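Local coordinates for galacto-N-biose/lacto-N-biose I transporter substrate-binding protein (Bifidobacterium longum, PDB 2Z8F), which binds galacto-N-biose, the lacto-N-biose disaccharide and the longer lacto-N-tetraose as the extracellular sugar-capturing component of an ABC transporter, at residues Gly14-Asp26 / Glu73-Leu85. Numbering follows the deposited sequence.
Sequences GVVNITYMHRLPD and EAPDLAQVGYAEL. With GAL (beta-D-galactopyranose), chain C; NAG (2-acetamido-2-deoxy-beta-D-glucopyranose), chain B.
Two neighbouring parallel strands, 16-22 and 77-81, lead into the glycan pocket of this periplasmic-binding-protein fold; R23, just past the first, and Q79, within the second, reach the sugar. The ladder runs from L77 N on T19 O through M21 N on L77 O to Q79 N on M21 O. Where it begins, T19 and D76 clasp each other: T19 N donates to the anti lone pair of D76 OD2 (2.9 Å), and D76 N donates to T19 OG1 (3.0 Å). D76 OD1 turns to S298. On one face L77 CD1 meets I18 CG2 at 3.9 Å; on the other the bent end of M21 lays CE on P75 CG, beside L65 of helix 61-71. Q79, fully extended with CG anti to its N (chi1 180°), brings OE1 to R23 N (2.9 Å), the donor standing above the amide plane, while NE2 reaches O4 of the galactose (2.9 Å) and S290. Q79 NE2 also lies over one guanidinium face of R23, toward its rim, the guanidinium and amide planes 22° apart. In the guanidinium plane NH2 makes a salt bridge to E84 OE1 (3.1 Å); NH1 bonds weakly to O3 and O7 of the N-acetylglucosamine. A methionine in place of R23 would probably leave E84 without its charged mate and O7 without this weak donor. E84, gripped in turn by G81 N, is thus a second-shell residue that probably holds the guanidinium aimed at the sugar.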
loop_
_atom_site.group_PDB
_atom_site.type_symbol
_atom_site.label_atom_id
_atom_site.label_comp_id
_atom_site.label_asym_id
_atom_site.label_seq_id
_atom_site.Cartn_x
_atom_site.Cartn_y
_atom_site.Cartn_z
ATOM N N GLY A 14 34.055 -17.814 -1.932
ATOM C CA GLY A 14 34.293 -16.795 -0.928
ATOM C C GLY A 14 33.337 -15.610 -0.981
ATOM O O GLY A 14 32.886 -15.141 0.053
ATOM N N VAL A 15 33.028 -15.144 -2.191
ATOM C CA VAL A 15 32.122 -14.013 -2.388
ATOM C C VAL A 15 30.896 -14.465 -3.193
ATOM O O VAL A 15 31.021 -14.976 -4.324
ATOM C CB VAL A 15 32.827 -12.823 -3.118
ATOM C CG1 VAL A 15 31.871 -11.659 -3.318
ATOM C CG2 VAL A 15 34.070 -12.354 -2.334
ATOM N N VAL A 16 29.718 -14.284 -2.592
ATOM C CA VAL A 16 28.453 -14.486 -3.260
ATOM C C VAL A 16 27.922 -13.096 -3.583
ATOM O O VAL A 16 28.024 -12.190 -2.761
ATOM C CB VAL A 16 27.490 -15.298 -2.342
ATOM C CG1 VAL A 16 26.034 -15.079 -2.711
ATOM C CG2 VAL A 16 27.865 -16.787 -2.413
ATOM N N ASN A 17 27.392 -12.929 -4.799
ATOM C CA ASN A 17 26.867 -11.638 -5.215
ATOM C C ASN A 17 25.375 -11.738 -5.423
ATOM O O ASN A 17 24.937 -12.569 -6.211
ATOM C CB ASN A 17 27.520 -11.205 -6.512
ATOM C CG ASN A 17 28.970 -10.794 -6.323
ATOM O OD1 ASN A 17 29.251 -9.697 -5.843
ATOM N ND2 ASN A 17 29.894 -11.648 -6.750
ATOM N N ILE A 18 24.643 -10.867 -4.728
ATOM C CA ILE A 18 23.177 -10.818 -4.695
ATOM C C ILE A 18 22.723 -9.494 -5.299
ATOM O O ILE A 18 23.344 -8.458 -5.066
ATOM C CB ILE A 18 22.692 -10.869 -3.194
ATOM C CG1 ILE A 18 23.127 -12.178 -2.536
ATOM C CG2 ILE A 18 21.153 -10.620 -3.042
ATOM C CD1 ILE A 18 22.686 -13.419 -3.279
ATOM N N THR A 19 21.650 -9.520 -6.082
ATOM C CA THR A 19 21.032 -8.287 -6.542
ATOM C C THR A 19 19.658 -8.144 -5.924
ATOM O O THR A 19 18.966 -9.155 -5.733
ATOM C CB THR A 19 20.896 -8.235 -8.057
ATOM O OG1 THR A 19 20.390 -9.487 -8.556
ATOM C CG2 THR A 19 22.261 -7.966 -8.668
ATOM N N TYR A 20 19.308 -6.904 -5.581
ATOM C CA TYR A 20 18.001 -6.539 -4.973
ATOM C C TYR A 20 17.433 -5.332 -5.726
ATOM O O TYR A 20 18.045 -4.248 -5.719
ATOM C CB TYR A 20 18.216 -6.220 -3.484
ATOM C CG TYR A 20 17.060 -5.581 -2.719
ATOM C CD1 TYR A 20 15.723 -5.824 -3.053
ATOM C CD2 TYR A 20 17.317 -4.770 -1.612
ATOM C CE1 TYR A 20 14.680 -5.253 -2.309
ATOM C CE2 TYR A 20 16.292 -4.188 -0.881
ATOM C CZ TYR A 20 14.980 -4.415 -1.234
ATOM O OH TYR A 20 14.023 -3.785 -0.460
ATOM N N MET A 21 16.290 -5.527 -6.394
ATOM C CA MET A 21 15.567 -4.442 -7.055
ATOM C C MET A 21 14.381 -4.054 -6.174
ATOM O O MET A 21 13.590 -4.913 -5.751
ATOM C CB MET A 21 15.054 -4.842 -8.437
ATOM C CG MET A 21 14.425 -3.667 -9.176
ATOM S SD MET A 21 13.648 -4.088 -10.765
ATOM C CE MET A 21 13.257 -5.799 -10.587
ATOM N N HIS A 22 14.282 -2.772 -5.877
ATOM C CA HIS A 22 13.221 -2.294 -5.002
ATOM C C HIS A 22 12.499 -1.106 -5.657
ATOM O O HIS A 22 12.991 -0.519 -6.661
ATOM C CB HIS A 22 13.817 -1.851 -3.667
ATOM C CG HIS A 22 14.683 -0.630 -3.780
ATOM N ND1 HIS A 22 14.175 0.648 -3.765
ATOM C CD2 HIS A 22 16.021 -0.504 -3.968
ATOM C CE1 HIS A 22 15.163 1.518 -3.920
ATOM N NE2 HIS A 22 16.296 0.843 -4.049
ATOM N N ARG A 23 11.362 -0.728 -5.086
ATOM C CA ARG A 23 10.699 0.496 -5.500
ATOM C C ARG A 23 10.387 1.402 -4.293
ATOM O O ARG A 23 9.331 2.032 -4.204
ATOM C CB ARG A 23 9.500 0.227 -6.413
ATOM C CG ARG A 23 8.514 -0.845 -5.884
ATOM C CD ARG A 23 7.347 -1.004 -6.870
ATOM N NE ARG A 23 6.401 -2.061 -6.507
ATOM C CZ ARG A 23 5.314 -1.890 -5.757
ATOM N NH1 ARG A 23 5.043 -0.714 -5.196
ATOM N NH2 ARG A 23 4.497 -2.945 -5.571
ATOM N N LEU A 24 11.361 1.503 -3.380
ATOM C CA LEU A 24 11.265 2.454 -2.297
ATOM C C LEU A 24 11.592 3.857 -2.806
ATOM O O LEU A 24 12.360 3.981 -3.780
ATOM C CB LEU A 24 12.177 2.043 -1.118
ATOM C CG LEU A 24 11.828 0.647 -0.532
ATOM C CD1 LEU A 24 12.775 0.275 0.608
ATOM C CD2 LEU A 24 10.374 0.527 -0.068
ATOM N N PRO A 25 11.014 4.891 -2.173
ATOM C CA PRO A 25 11.081 6.239 -2.747
ATOM C C PRO A 25 12.479 6.861 -2.811
ATOM O O PRO A 25 12.771 7.560 -3.784
ATOM C CB PRO A 25 10.130 7.070 -1.870
ATOM C CG PRO A 25 9.973 6.288 -0.580
ATOM C CD PRO A 25 10.179 4.842 -0.948
ATOM N N ASP A 26 13.329 6.637 -1.810
ATOM C CA ASP A 26 14.683 7.233 -1.857
ATOM C C ASP A 26 14.621 8.768 -2.062
ATOM O O ASP A 26 15.457 9.366 -2.774
ATOM C CB ASP A 26 15.545 6.568 -2.954
ATOM C CG ASP A 26 16.300 5.311 -2.479
ATOM O OD1 ASP A 26 16.407 5.061 -1.247
ATOM O OD2 ASP A 26 16.815 4.579 -3.359
ATOM N N GLU A 73 17.784 -12.381 -16.769
ATOM C CA GLU A 73 18.426 -11.141 -16.321
ATOM C C GLU A 73 17.824 -10.628 -14.995
ATOM O O GLU A 73 18.094 -9.504 -14.557
ATOM C CB GLU A 73 18.302 -10.076 -17.409
ATOM C CG GLU A 73 19.604 -9.339 -17.704
ATOM C CD GLU A 73 19.403 -8.125 -18.607
ATOM O OE1 GLU A 73 18.247 -7.876 -19.052
ATOM O OE2 GLU A 73 20.409 -7.415 -18.859
ATOM N N ALA A 74 17.038 -11.474 -14.347
ATOM C CA ALA A 74 16.296 -11.070 -13.158
ATOM C C ALA A 74 17.208 -10.919 -11.939
ATOM O O ALA A 74 18.242 -11.583 -11.861
ATOM C CB ALA A 74 15.209 -12.085 -12.865
ATOM N N PRO A 75 16.818 -10.059 -10.976
ATOM C CA PRO A 75 17.596 -9.992 -9.743
ATOM C C PRO A 75 17.313 -11.189 -8.840
ATOM O O PRO A 75 16.350 -11.924 -9.071
ATOM C CB PRO A 75 17.073 -8.721 -9.079
ATOM C CG PRO A 75 15.622 -8.637 -9.527
ATOM C CD PRO A 75 15.675 -9.115 -10.963
ATOM N N ASP A 76 18.128 -11.384 -7.811
ATOM C CA ASP A 76 17.840 -12.431 -6.811
ATOM C C ASP A 76 16.613 -12.105 -5.971
ATOM O O ASP A 76 15.801 -13.003 -5.686
ATOM C CB ASP A 76 19.053 -12.619 -5.895
ATOM C CG ASP A 76 20.265 -13.056 -6.666
ATOM O OD1 ASP A 76 20.358 -14.261 -6.978
ATOM O OD2 ASP A 76 21.104 -12.171 -6.996
ATOM N N LEU A 77 16.494 -10.828 -5.608
ATOM C CA LEU A 77 15.479 -10.322 -4.698
ATOM C C LEU A 77 14.742 -9.185 -5.367
ATOM O O LEU A 77 15.366 -8.323 -6.008
ATOM C CB LEU A 77 16.139 -9.774 -3.427
ATOM C CG LEU A 77 16.755 -10.778 -2.453
ATOM C CD1 LEU A 77 17.606 -10.086 -1.407
ATOM C CD2 LEU A 77 15.619 -11.598 -1.773
ATOM N N ALA A 78 13.427 -9.144 -5.197
ATOM C CA ALA A 78 12.637 -8.048 -5.761
ATOM C C ALA A 78 11.456 -7.699 -4.881
ATOM O O ALA A 78 10.763 -8.600 -4.372
ATOM C CB ALA A 78 12.140 -8.423 -7.163
ATOM N N GLN A 79 11.188 -6.407 -4.730
ATOM C CA GLN A 79 9.997 -5.984 -3.988
ATOM C C GLN A 79 8.745 -6.485 -4.719
ATOM O O GLN A 79 8.617 -6.290 -5.924
ATOM C CB GLN A 79 9.946 -4.458 -3.870
ATOM C CG GLN A 79 8.720 -3.968 -3.105
ATOM C CD GLN A 79 8.741 -2.485 -2.870
ATOM O OE1 GLN A 79 9.794 -1.837 -2.967
ATOM N NE2 GLN A 79 7.579 -1.924 -2.547
ATOM N N VAL A 80 7.831 -7.129 -3.987
ATOM C CA VAL A 80 6.610 -7.648 -4.592
ATOM C C VAL A 80 5.520 -7.360 -3.573
ATOM O O VAL A 80 5.631 -7.772 -2.407
ATOM C CB VAL A 80 6.706 -9.174 -4.826
ATOM C CG1 VAL A 80 5.354 -9.748 -5.283
ATOM C CG2 VAL A 80 7.806 -9.489 -5.848
ATOM N N GLY A 81 4.491 -6.630 -4.004
ATOM C CA GLY A 81 3.422 -6.232 -3.093
ATOM C C GLY A 81 2.722 -7.493 -2.632
ATOM O O GLY A 81 2.702 -8.481 -3.364
ATOM N N TYR A 82 2.141 -7.487 -1.428
ATOM C CA TYR A 82 1.346 -8.663 -1.030
ATOM C C TYR A 82 0.270 -8.976 -2.063
ATOM O O TYR A 82 0.024 -10.150 -2.369
ATOM C CB TYR A 82 0.695 -8.449 0.327
ATOM C CG TYR A 82 1.689 -8.142 1.433
ATOM C CD1 TYR A 82 2.799 -8.962 1.652
ATOM C CD2 TYR A 82 1.502 -7.031 2.246
ATOM C CE1 TYR A 82 3.728 -8.666 2.699
ATOM C CE2 TYR A 82 2.391 -6.722 3.285
ATOM C CZ TYR A 82 3.500 -7.547 3.504
ATOM O OH TYR A 82 4.387 -7.242 4.527
ATOM N N ALA A 83 -0.356 -7.923 -2.586
ATOM C CA ALA A 83 -1.404 -8.046 -3.613
ATOM C C ALA A 83 -0.895 -8.611 -4.921
ATOM O O ALA A 83 -1.684 -9.111 -5.741
ATOM C CB ALA A 83 -2.058 -6.714 -3.861
ATOM N N GLU A 84 0.418 -8.495 -5.137
ATOM C CA GLU A 84 1.060 -8.953 -6.362
ATOM C C GLU A 84 1.605 -10.373 -6.256
ATOM O O GLU A 84 1.887 -11.002 -7.274
ATOM C CB GLU A 84 2.245 -8.045 -6.699
ATOM C CG GLU A 84 1.836 -6.628 -7.084
ATOM C CD GLU A 84 3.014 -5.695 -7.398
ATOM O OE1 GLU A 84 4.067 -5.765 -6.708
ATOM O OE2 GLU A 84 2.859 -4.856 -8.326
ATOM N N LEU A 85 1.809 -10.852 -5.030
ATOM C CA LEU A 85 2.520 -12.120 -4.835
ATOM C C LEU A 85 1.798 -13.333 -5.443
ATOM O O LEU A 85 2.428 -14.147 -6.118
ATOM C CB LEU A 85 2.886 -12.322 -3.352
ATOM C CG LEU A 85 3.943 -13.374 -3.011
ATOM C CD1 LEU A 85 4.812 -12.844 -1.885
ATOM C CD2 LEU A 85 3.336 -14.706 -2.595
HETATM C C1 GAL C . 3.903 1.507 -2.081
HETATM C C2 GAL C . 4.005 0.079 -1.555
HETATM C C3 GAL C . 4.482 0.115 -0.113
HETATM C C4 GAL C . 5.799 0.909 -0.003
HETATM C C5 GAL C . 5.622 2.312 -0.591
HETATM C C6 GAL C . 6.926 3.108 -0.633
HETATM O O2 GAL C . 2.713 -0.510 -1.592
HETATM O O3 GAL C . 4.637 -1.209 0.320
HETATM O O4 GAL C . 6.767 0.161 -0.686
HETATM O O5 GAL C . 5.149 2.212 -1.930
HETATM O O6 GAL C . 6.633 4.467 -0.886
HETATM C C1 NAG B . 1.623 3.043 -6.170
HETATM C C2 NAG B . 2.194 1.997 -5.212
HETATM C C3 NAG B . 2.980 2.581 -4.029
HETATM C C4 NAG B . 3.968 3.668 -4.540
HETATM C C5 NAG B . 3.167 4.668 -5.381
HETATM C C6 NAG B . 4.018 5.869 -5.806
HETATM C C7 NAG B . 1.131 -0.141 -4.868
HETATM C C8 NAG B . -0.057 -0.877 -4.311
HETATM N N2 NAG B . 1.072 1.171 -4.725
HETATM O O3 NAG B . 3.590 1.420 -3.482
HETATM O O4 NAG B . 4.515 4.342 -3.433
HETATM O O5 NAG B . 2.649 3.969 -6.500
HETATM O O6 NAG B . 5.022 5.415 -6.679
HETATM O O7 NAG B . 2.056 -0.779 -5.372
HETATM O O HOH W 1 23.332 -14.774 -7.092
HETATM O O HOH W 2 22.429 -11.624 -9.050
HETATM O O HOH W 3 11.450 -3.234 -1.138
HETATM O O HOH W 4 6.652 -4.785 -7.324
#